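Local coordinates for protein soluble lytic murein transglycosylase (Pseudomonas aeruginosa, PDB 5OHU) that probably cleaves the glycan strands of bacterial peptidoglycan as a lytic transglycosylase of the Slt family, at residues Tyr59-Tyr64 / Arg411-Phe416; Ser149-Trp153 / Leu166-Trp170; Arg344-Arg349 / Leu364-Leu368. One frame throughout, in Å; residues are numbered along the deposited sequence.

Interaction 1 (Tyr59-Tyr64 / Arg411-Phe416); sequences YPLEPY and RRAMEF
Arg411 starts the contact by laying its CB against the ring of Pro60, with Pro60 CG at 4.1 Å. Arg412 runs next to the same proline. Its CG packs on Pro60 CB at 3.9 Å, and its CD lies near the edge of the Tyr64 ring. A water donates to Pro60 O at 2.6 Å and accepts from Arg412 NH1 at 3.2 Å, lying in the guanidinium plane. The charge of Arg412 is met by salt bridges from NE to Glu428 and from NH1 to Asp91. Tyr64 OH also bonds to Glu428. In Glu415, CG stands opposite the backbone N (chi1 -173°) and the chain then bends at chi2. This sets CG against Tyr59 OH and Leu61 CG. Tyr59 OH gives a weak hydrogen bond to Glu415 OE2 at 3.4 Å. Phe416 meets Leu61 with a face and Tyr64 with an edge. Leu61 CD2 sits over the ring centre, 3.6 Å from the Phe416 centroid, a CH-pi contact. The pair with Tyr64 is T-shaped, planes at 80°. The turn and the start of helix 62-72 thus meet helix 408-418 mostly through carbon. Direct polar bonding across the contact is one weak hydrogen bond, and one water bridges it. Glu428 holds both Arg412 and Tyr64 from outside.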
loop_
_atom_site.group_PDB
_atom_site.type_symbol
_atom_site.label_atom_id
_atom_site.label_comp_id
_atom_site.label_asym_id
_atom_site.label_seq_id
_atom_site.Cartn_x
_atom_site.Cartn_y
_atom_site.Cartn_z
ATOM N N TYR A 59 14.716 -20.843 -27.359
ATOM C CA TYR A 59 14.800 -20.925 -25.904
ATOM C C TYR A 59 14.250 -19.641 -25.283
ATOM O O TYR A 59 14.635 -18.540 -25.701
ATOM C CB TYR A 59 16.242 -21.161 -25.470
ATOM C CG TYR A 59 16.421 -21.457 -23.997
ATOM C CD1 TYR A 59 15.873 -22.597 -23.421
ATOM C CD2 TYR A 59 17.160 -20.608 -23.183
ATOM C CE1 TYR A 59 16.044 -22.873 -22.068
ATOM C CE2 TYR A 59 17.339 -20.878 -21.838
ATOM C CZ TYR A 59 16.779 -22.012 -21.285
ATOM O OH TYR A 59 16.960 -22.275 -19.949
ATOM N N PRO A 60 13.347 -19.739 -24.301
ATOM C CA PRO A 60 12.636 -18.538 -23.831
ATOM C C PRO A 60 13.510 -17.519 -23.117
ATOM O O PRO A 60 13.198 -16.325 -23.177
ATOM C CB PRO A 60 11.564 -19.113 -22.895
ATOM C CG PRO A 60 11.340 -20.498 -23.400
ATOM C CD PRO A 60 12.693 -20.979 -23.850
ATOM N N LEU A 61 14.577 -17.936 -22.435
ATOM C CA LEU A 61 15.419 -16.990 -21.707
ATOM C C LEU A 61 16.415 -16.239 -22.595
ATOM O O LEU A 61 17.086 -15.321 -22.108
ATOM C CB LEU A 61 16.175 -17.722 -20.597
ATOM C CG LEU A 61 15.312 -18.452 -19.566
ATOM C CD1 LEU A 61 16.177 -18.865 -18.398
ATOM C CD2 LEU A 61 14.146 -17.567 -19.100
ATOM N N GLU A 62 16.526 -16.600 -23.871
ATOM C CA GLU A 62 17.508 -15.972 -24.751
ATOM C C GLU A 62 17.432 -14.453 -24.773
ATOM O O GLU A 62 18.499 -13.815 -24.814
ATOM C CB GLU A 62 17.366 -16.530 -26.177
ATOM C CG GLU A 62 18.227 -15.828 -27.225
ATOM C CD GLU A 62 19.709 -16.188 -27.140
ATOM O OE1 GLU A 62 20.150 -16.741 -26.107
ATOM O OE2 GLU A 62 20.437 -15.913 -28.117
ATOM N N PRO A 63 16.257 -13.815 -24.748
ATOM C CA PRO A 63 16.240 -12.349 -24.721
ATOM C C PRO A 63 16.984 -11.746 -23.540
ATOM O O PRO A 63 17.381 -10.575 -23.626
ATOM C CB PRO A 63 14.745 -12.018 -24.674
ATOM C CG PRO A 63 14.103 -13.156 -25.359
ATOM C CD PRO A 63 14.907 -14.363 -24.990
ATOM N N TYR A 64 17.182 -12.495 -22.446
ATOM C CA TYR A 64 17.943 -11.967 -21.316
ATOM C C TYR A 64 19.425 -11.820 -21.656
ATOM O O TYR A 64 20.063 -10.841 -21.259
ATOM C CB TYR A 64 17.749 -12.853 -20.085
ATOM C CG TYR A 64 16.496 -12.510 -19.295
ATOM C CD1 TYR A 64 15.239 -12.725 -19.831
ATOM C CD2 TYR A 64 16.578 -11.969 -18.021
ATOM C CE1 TYR A 64 14.097 -12.409 -19.132
ATOM C CE2 TYR A 64 15.433 -11.645 -17.299
ATOM C CZ TYR A 64 14.192 -11.875 -17.867
ATOM O OH TYR A 64 13.034 -11.577 -17.194
ATOM N N ARG A 411 6.282 -18.633 -20.418
ATOM C CA ARG A 411 7.346 -19.578 -20.728
ATOM C C ARG A 411 8.657 -19.159 -20.077
ATOM O O ARG A 411 9.366 -19.990 -19.500
ATOM C CB ARG A 411 7.499 -19.695 -22.241
ATOM C CG ARG A 411 6.317 -20.371 -22.915
ATOM C CD ARG A 411 5.991 -19.723 -24.246
ATOM N NE ARG A 411 6.950 -20.097 -25.282
ATOM C CZ ARG A 411 6.738 -21.036 -26.200
ATOM N NH1 ARG A 411 5.590 -21.703 -26.223
ATOM N NH2 ARG A 411 7.676 -21.303 -27.098
ATOM N N ARG A 412 8.987 -17.868 -20.143
ATOM C CA ARG A 412 10.178 -17.389 -19.457
ATOM C C ARG A 412 10.075 -17.638 -17.956
ATOM O O ARG A 412 11.045 -18.075 -17.326
ATOM C CB ARG A 412 10.399 -15.902 -19.758
ATOM C CG ARG A 412 10.854 -15.618 -21.207
ATOM C CD ARG A 412 11.502 -14.225 -21.380
ATOM N NE ARG A 412 10.661 -13.130 -20.898
ATOM C CZ ARG A 412 9.747 -12.503 -21.638
ATOM N NH1 ARG A 412 9.556 -12.859 -22.905
ATOM N NH2 ARG A 412 9.019 -11.519 -21.113
ATOM N N ALA A 413 8.898 -17.391 -17.370
ATOM C CA ALA A 413 8.723 -17.623 -15.938
ATOM C C ALA A 413 8.814 -19.111 -15.605
ATOM O O ALA A 413 9.437 -19.493 -14.602
ATOM C CB ALA A 413 7.388 -17.043 -15.470
ATOM N N MET A 414 8.204 -19.964 -16.434
ATOM C CA MET A 414 8.324 -21.407 -16.242
ATOM C C MET A 414 9.785 -21.834 -16.200
ATOM O O MET A 414 10.222 -22.514 -15.267
ATOM C CB MET A 414 7.603 -22.157 -17.363
ATOM C CG MET A 414 6.100 -22.000 -17.395
ATOM S SD MET A 414 5.332 -22.754 -15.962
ATOM C CE MET A 414 3.599 -22.668 -16.418
ATOM N N GLU A 415 10.555 -21.443 -17.215
ATOM C CA GLU A 415 11.943 -21.882 -17.297
ATOM C C GLU A 415 12.763 -21.337 -16.138
ATOM O O GLU A 415 13.593 -22.055 -15.574
ATOM C CB GLU A 415 12.554 -21.459 -18.630
ATOM C CG GLU A 415 13.930 -22.029 -18.854
ATOM C CD GLU A 415 13.928 -23.540 -18.800
ATOM O OE1 GLU A 415 13.025 -24.152 -19.411
ATOM O OE2 GLU A 415 14.819 -24.111 -18.134
ATOM N N PHE A 416 12.549 -20.070 -15.773
ATOM C CA PHE A 416 13.189 -19.520 -14.580
ATOM C C PHE A 416 12.912 -20.396 -13.370
ATOM O O PHE A 416 13.813 -20.696 -12.580
ATOM C CB PHE A 416 12.686 -18.099 -14.319
ATOM C CG PHE A 416 13.422 -17.040 -15.079
ATOM C CD1 PHE A 416 14.801 -17.084 -15.200
ATOM C CD2 PHE A 416 12.733 -16.001 -15.680
ATOM C CE1 PHE A 416 15.477 -16.109 -15.900
ATOM C CE2 PHE A 416 13.400 -15.022 -16.387
ATOM C CZ PHE A 416 14.774 -15.074 -16.498
HETATM O O HOH W 1 11.182 -15.236 -24.358
#

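Interaction 2 (Ser149-Trp153 / Leu166-Trp170); sequences SERLW and LFGLW
Trp170 meets Ser149, Glu150 and Trp153 in turn as its side chain runs from CB to the far end of the indole. Trp170 CB starts near the serine, with Ser149 OG at 3.8 Å. CG stands anti to the backbone N (chi1 -174°), which carries the indole across helix 142-153. The five-membered ring then lies under Ser149 CB. That carbon is 3.4 Å from the ring centroid and only 9° off the normal, a CH-pi contact over the face. Further out, Trp170 CZ2 reaches the backbone and CB of Glu150, with Glu150 CA at 3.8 Å. Trp170 CZ3 lies over one face of the Trp153 ring, 3.5 Å from Trp153 CG, and CH2 is near Trp153 CG and CD1. The two indoles are inclined at 53°.

Trp153 also meets Phe167, edge first. Trp153 CE3 stands over the centre of the phenyl ring, 3.4 Å from Phe167 CD2. The pair is T-shaped. Phe167 CZ lies 3.5 Å from Leu152 O, and that carbonyl accepts a bond from Gln159. Leu166 CG and CD1 lie against Ser149 OG, and Leu166 CD2 meets Leu152 CD1.

No hydrogen bond crosses between the two segments. Ser149 OG bonds instead to Gly145 O, one turn back, and Trp153 NE1 to Lys180 O. Arg184 makes a cation-pi contact with Trp153. The pairing of helix 142-153 with helix 161-172 therefore rests on an aromatic cluster, with Ser149 and the leucines packed round it. Trp153 ties that cluster to helix 178-190 through Lys180 and Arg184.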
loop_
_atom_site.group_PDB
_atom_site.type_symbol
_atom_site.label_atom_id
_atom_site.label_comp_id
_atom_site.label_asym_id
_atom_site.label_seq_id
_atom_site.Cartn_x
_atom_site.Cartn_y
_atom_site.Cartn_z
ATOM N N SER A 149 7.926 22.056 -16.738
ATOM C CA SER A 149 8.857 22.549 -15.729
ATOM C C SER A 149 8.164 22.761 -14.388
ATOM O O SER A 149 8.636 22.284 -13.348
ATOM C CB SER A 149 9.495 23.858 -16.199
ATOM O OG SER A 149 10.161 23.693 -17.427
ATOM N N GLU A 150 7.046 23.489 -14.390
ATOM C CA GLU A 150 6.383 23.824 -13.134
ATOM C C GLU A 150 5.920 22.572 -12.409
ATOM O O GLU A 150 6.114 22.443 -11.195
ATOM C CB GLU A 150 5.208 24.761 -13.394
ATOM C CG GLU A 150 4.578 25.317 -12.136
ATOM C CD GLU A 150 3.817 26.595 -12.399
ATOM O OE1 GLU A 150 4.347 27.469 -13.120
ATOM O OE2 GLU A 150 2.688 26.724 -11.891
ATOM N N ARG A 151 5.329 21.628 -13.142
ATOM C CA ARG A 151 4.877 20.381 -12.526
ATOM C C ARG A 151 6.041 19.602 -11.914
ATOM O O ARG A 151 5.920 19.031 -10.825
ATOM C CB ARG A 151 4.146 19.527 -13.564
ATOM C CG ARG A 151 3.635 18.196 -13.030
ATOM C CD ARG A 151 3.058 17.317 -14.142
ATOM N NE ARG A 151 4.070 16.884 -15.111
ATOM C CZ ARG A 151 4.808 15.779 -14.994
ATOM N NH1 ARG A 151 4.665 14.977 -13.943
ATOM N NH2 ARG A 151 5.697 15.474 -15.935
ATOM N N LEU A 152 7.168 19.536 -12.613
ATOM C CA LEU A 152 8.323 18.869 -12.031
ATOM C C LEU A 152 8.983 19.718 -10.962
ATOM O O LEU A 152 9.693 19.173 -10.109
ATOM C CB LEU A 152 9.343 18.515 -13.116
ATOM C CG LEU A 152 8.808 17.407 -14.019
ATOM C CD1 LEU A 152 9.447 17.501 -15.409
ATOM C CD2 LEU A 152 9.074 16.073 -13.373
ATOM N N TRP A 153 8.780 21.037 -11.008
ATOM C CA TRP A 153 9.385 21.919 -10.022
ATOM C C TRP A 153 8.614 21.869 -8.710
ATOM O O TRP A 153 9.222 21.918 -7.634
ATOM C CB TRP A 153 9.447 23.354 -10.561
ATOM C CG TRP A 153 9.802 24.364 -9.506
ATOM C CD1 TRP A 153 8.938 25.135 -8.771
ATOM C CD2 TRP A 153 11.120 24.699 -9.056
ATOM N NE1 TRP A 153 9.638 25.926 -7.898
ATOM C CE2 TRP A 153 10.979 25.678 -8.047
ATOM C CE3 TRP A 153 12.406 24.257 -9.402
ATOM C CZ2 TRP A 153 12.070 26.214 -7.371
ATOM C CZ3 TRP A 153 13.488 24.785 -8.739
ATOM C CH2 TRP A 153 13.318 25.762 -7.734
ATOM N N LEU A 166 16.557 21.636 -16.855
ATOM C CA LEU A 166 15.257 22.172 -17.249
ATOM C C LEU A 166 14.913 23.410 -16.436
ATOM O O LEU A 166 14.529 24.447 -16.995
ATOM C CB LEU A 166 14.184 21.100 -17.060
ATOM C CG LEU A 166 12.747 21.503 -17.399
ATOM C CD1 LEU A 166 12.609 21.790 -18.894
ATOM C CD2 LEU A 166 11.790 20.409 -16.979
ATOM N N PHE A 167 15.038 23.310 -15.108
ATOM C CA PHE A 167 14.748 24.447 -14.243
ATOM C C PHE A 167 15.620 25.634 -14.619
ATOM O O PHE A 167 15.141 26.770 -14.658
ATOM C CB PHE A 167 14.971 24.079 -12.769
ATOM C CG PHE A 167 14.108 22.935 -12.277
ATOM C CD1 PHE A 167 12.911 22.605 -12.922
ATOM C CD2 PHE A 167 14.511 22.186 -11.162
ATOM C CE1 PHE A 167 12.128 21.551 -12.471
ATOM C CE2 PHE A 167 13.742 21.151 -10.694
ATOM C CZ PHE A 167 12.532 20.820 -11.349
ATOM N N GLY A 168 16.909 25.377 -14.892
ATOM C CA GLY A 168 17.789 26.422 -15.401
ATOM C C GLY A 168 17.259 27.089 -16.658
ATOM O O GLY A 168 17.277 28.317 -16.780
ATOM N N LEU A 169 16.808 26.293 -17.631
ATOM C CA LEU A 169 16.243 26.895 -18.836
ATOM C C LEU A 169 14.992 27.685 -18.501
ATOM O O LEU A 169 14.778 28.791 -19.013
ATOM C CB LEU A 169 15.918 25.824 -19.867
ATOM C CG LEU A 169 17.125 25.088 -20.417
ATOM C CD1 LEU A 169 16.634 23.897 -21.231
ATOM C CD2 LEU A 169 17.966 26.037 -21.264
ATOM N N TRP A 170 14.162 27.118 -17.630
ATOM C CA TRP A 170 12.907 27.736 -17.227
ATOM C C TRP A 170 13.158 29.037 -16.470
ATOM O O TRP A 170 12.527 30.063 -16.741
ATOM C CB TRP A 170 12.167 26.708 -16.379
ATOM C CG TRP A 170 10.812 26.995 -15.927
ATOM C CD1 TRP A 170 9.730 27.324 -16.691
ATOM C CD2 TRP A 170 10.341 26.863 -14.586
ATOM N NE1 TRP A 170 8.615 27.439 -15.892
ATOM C CE2 TRP A 170 8.969 27.167 -14.596
ATOM C CE3 TRP A 170 10.958 26.545 -13.369
ATOM C CZ2 TRP A 170 8.197 27.161 -13.435
ATOM C CZ3 TRP A 170 10.191 26.533 -12.221
ATOM C CH2 TRP A 170 8.821 26.835 -12.262
#

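Interaction 3 (Arg344-Arg349 / Leu364-Leu368); sequences RYWQAR and LYQKL
This is an antiparallel helix-helix packing between neighbours in the chain, helix 341-354 and helix 360-368. The segment axes approach to 9.0 Å at an angle of 156°. Ala348 is the point of close approach. Ala348 CB meets Leu364 CB at 3.5 Å and also lies over one face of the Tyr365 ring, 3.8 Å from the centroid, as a CH-pi contact. The tyrosine ring lies across the alanine methyl. Tyr365 OH then comes to 3.3 Å from Arg349 CD and bonds to Gln352. Tyr345 meets Tyr365 obliquely, CE1 to CE1 at 3.7 Å. Leu368 divides its two methyls. Leu368 CD2 packs on Tyr345 CB at 3.5 Å. Leu368 CD1 sits over one face of the Arg344 guanidinium, 3.3 Å from Arg344 NH1. The bend of Arg344 at chi3 (-84°) turns that face to the methyl while NH2 makes a salt bridge to Glu371. Helix 374-383 packs on the same pair, with Leu378 against Tyr345, Ala379 against Leu368 and Leu383 against Tyr365. Tyr345 OH bonds to Arg382 of that helix and to Asp596, so the pair is also joined to helix 595-600 through Asp596, which belongs to the SLT domain.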
loop_
_atom_site.group_PDB
_atom_site.type_symbol
_atom_site.label_atom_id
_atom_site.label_comp_id
_atom_site.label_asym_id
_atom_site.label_seq_id
_atom_site.Cartn_x
_atom_site.Cartn_y
_atom_site.Cartn_z
ATOM N N ARG A 344 -23.014 -0.104 4.020
ATOM C CA ARG A 344 -24.278 -0.838 4.035
ATOM C C ARG A 344 -24.445 -1.551 5.367
ATOM O O ARG A 344 -25.533 -1.542 5.961
ATOM C CB ARG A 344 -24.346 -1.833 2.872
ATOM C CG ARG A 344 -24.612 -1.186 1.510
ATOM C CD ARG A 344 -24.840 -2.220 0.419
ATOM N NE ARG A 344 -23.551 -2.671 -0.093
ATOM C CZ ARG A 344 -23.279 -3.899 -0.528
ATOM N NH1 ARG A 344 -24.225 -4.829 -0.530
ATOM N NH2 ARG A 344 -22.055 -4.175 -0.971
ATOM N N TYR A 345 -23.363 -2.144 5.878
ATOM C CA TYR A 345 -23.463 -2.773 7.186
ATOM C C TYR A 345 -23.786 -1.746 8.260
ATOM O O TYR A 345 -24.686 -1.958 9.077
ATOM C CB TYR A 345 -22.179 -3.530 7.555
ATOM C CG TYR A 345 -22.262 -4.024 8.984
ATOM C CD1 TYR A 345 -23.053 -5.144 9.304
ATOM C CD2 TYR A 345 -21.599 -3.352 10.017
ATOM C CE1 TYR A 345 -23.179 -5.590 10.606
ATOM C CE2 TYR A 345 -21.704 -3.791 11.328
ATOM C CZ TYR A 345 -22.497 -4.914 11.613
ATOM O OH TYR A 345 -22.606 -5.353 12.915
ATOM N N TRP A 346 -23.041 -0.636 8.302
ATOM C CA TRP A 346 -23.238 0.284 9.416
ATOM C C TRP A 346 -24.562 1.034 9.317
ATOM O O TRP A 346 -25.131 1.391 10.354
ATOM C CB TRP A 346 -22.040 1.225 9.546
ATOM C CG TRP A 346 -20.894 0.507 10.249
ATOM C CD1 TRP A 346 -19.703 0.124 9.705
ATOM C CD2 TRP A 346 -20.887 0.025 11.606
ATOM N NE1 TRP A 346 -18.936 -0.537 10.644
ATOM C CE2 TRP A 346 -19.645 -0.621 11.815
ATOM C CE3 TRP A 346 -21.808 0.073 12.659
ATOM C CZ2 TRP A 346 -19.302 -1.210 13.045
ATOM C CZ3 TRP A 346 -21.466 -0.508 13.891
ATOM C CH2 TRP A 346 -20.227 -1.134 14.072
ATOM N N GLN A 347 -25.115 1.208 8.116
ATOM C CA GLN A 347 -26.461 1.764 8.036
ATOM C C GLN A 347 -27.475 0.855 8.731
ATOM O O GLN A 347 -28.275 1.314 9.558
ATOM C CB GLN A 347 -26.865 2.002 6.585
ATOM C CG GLN A 347 -28.323 2.420 6.483
ATOM C CD GLN A 347 -28.683 2.935 5.100
ATOM O OE1 GLN A 347 -29.437 2.304 4.380
ATOM N NE2 GLN A 347 -28.124 4.081 4.724
ATOM N N ALA A 348 -27.454 -0.439 8.400
ATOM C CA ALA A 348 -28.339 -1.394 9.063
ATOM C C ALA A 348 -28.071 -1.453 10.565
ATOM O O ALA A 348 -29.009 -1.443 11.369
ATOM C CB ALA A 348 -28.170 -2.781 8.438
ATOM N N ARG A 349 -26.793 -1.478 10.964
ATOM C CA ARG A 349 -26.459 -1.708 12.369
ATOM C C ARG A 349 -26.728 -0.476 13.230
ATOM O O ARG A 349 -27.224 -0.601 14.362
ATOM C CB ARG A 349 -24.994 -2.167 12.505
ATOM C CG ARG A 349 -24.494 -2.304 13.972
ATOM C CD ARG A 349 -25.151 -3.543 14.603
ATOM N NE ARG A 349 -24.802 -3.708 16.015
ATOM C CZ ARG A 349 -25.521 -4.380 16.919
ATOM N NH1 ARG A 349 -26.662 -4.954 16.585
ATOM N NH2 ARG A 349 -25.097 -4.460 18.168
ATOM N N LEU A 364 -32.269 -4.638 5.405
ATOM C CA LEU A 364 -30.974 -4.029 5.118
ATOM C C LEU A 364 -29.850 -5.060 5.221
ATOM O O LEU A 364 -29.002 -5.164 4.324
ATOM C CB LEU A 364 -30.741 -2.841 6.055
ATOM C CG LEU A 364 -31.749 -1.683 5.894
ATOM C CD1 LEU A 364 -31.541 -0.622 6.961
ATOM C CD2 LEU A 364 -31.696 -1.052 4.484
ATOM N N TYR A 365 -29.854 -5.864 6.288
ATOM C CA TYR A 365 -28.834 -6.901 6.432
ATOM C C TYR A 365 -28.909 -7.920 5.306
ATOM O O TYR A 365 -27.876 -8.440 4.866
ATOM C CB TYR A 365 -28.989 -7.615 7.772
ATOM C CG TYR A 365 -28.503 -6.863 8.999
ATOM C CD1 TYR A 365 -27.246 -6.251 9.031
ATOM C CD2 TYR A 365 -29.319 -6.754 10.122
ATOM C CE1 TYR A 365 -26.818 -5.563 10.164
ATOM C CE2 TYR A 365 -28.900 -6.084 11.266
ATOM C CZ TYR A 365 -27.653 -5.488 11.277
ATOM O OH TYR A 365 -27.270 -4.827 12.414
ATOM N N GLN A 366 -30.119 -8.216 4.824
ATOM C CA GLN A 366 -30.273 -9.275 3.832
ATOM C C GLN A 366 -29.612 -8.905 2.510
ATOM O O GLN A 366 -29.064 -9.773 1.825
ATOM C CB GLN A 366 -31.751 -9.595 3.642
ATOM C CG GLN A 366 -32.318 -10.401 4.789
ATOM C CD GLN A 366 -33.821 -10.537 4.723
ATOM O OE1 GLN A 366 -34.518 -9.669 4.186
ATOM N NE2 GLN A 366 -34.334 -11.628 5.272
ATOM N N LYS A 367 -29.635 -7.625 2.142
ATOM C CA LYS A 367 -28.869 -7.176 0.987
ATOM C C LYS A 367 -27.391 -7.500 1.111
ATOM O O LYS A 367 -26.694 -7.588 0.097
ATOM C CB LYS A 367 -29.010 -5.662 0.806
ATOM C CG LYS A 367 -30.429 -5.144 0.848
ATOM C CD LYS A 367 -30.458 -3.689 1.305
ATOM C CE LYS A 367 -29.743 -2.760 0.337
ATOM N NZ LYS A 367 -30.269 -1.368 0.443
ATOM N N LEU A 368 -26.895 -7.665 2.332
ATOM C CA LEU A 368 -25.473 -7.753 2.607
ATOM C C LEU A 368 -25.008 -9.187 2.799
ATOM O O LEU A 368 -23.976 -9.581 2.248
ATOM C CB LEU A 368 -25.145 -6.911 3.840
ATOM C CG LEU A 368 -23.722 -6.409 3.840
ATOM C CD1 LEU A 368 -23.396 -5.906 2.454
ATOM C CD2 LEU A 368 -23.610 -5.299 4.842
#

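How the interactions relate
From the N terminus, the chain first passes 59-64, the opening half of interaction 1. It then runs through helices until interaction 2 closes a short loop of 12 residues. Interaction 3 closes another short loop later, in series with interaction 2. Only then does 411-416 return to 59-64 and close interaction 1, so both short loops nest inside a span of nearly 350 residues. Interactions 2 and 3 join successive helices on opposite sides of the chain's centre. Interaction 1 brings the N-terminal part against the L domain, consistent with the ring-shaped helical body known from Slt70-like enzymes. The three do not touch; nearest atoms are about 28 to 35 Å apart.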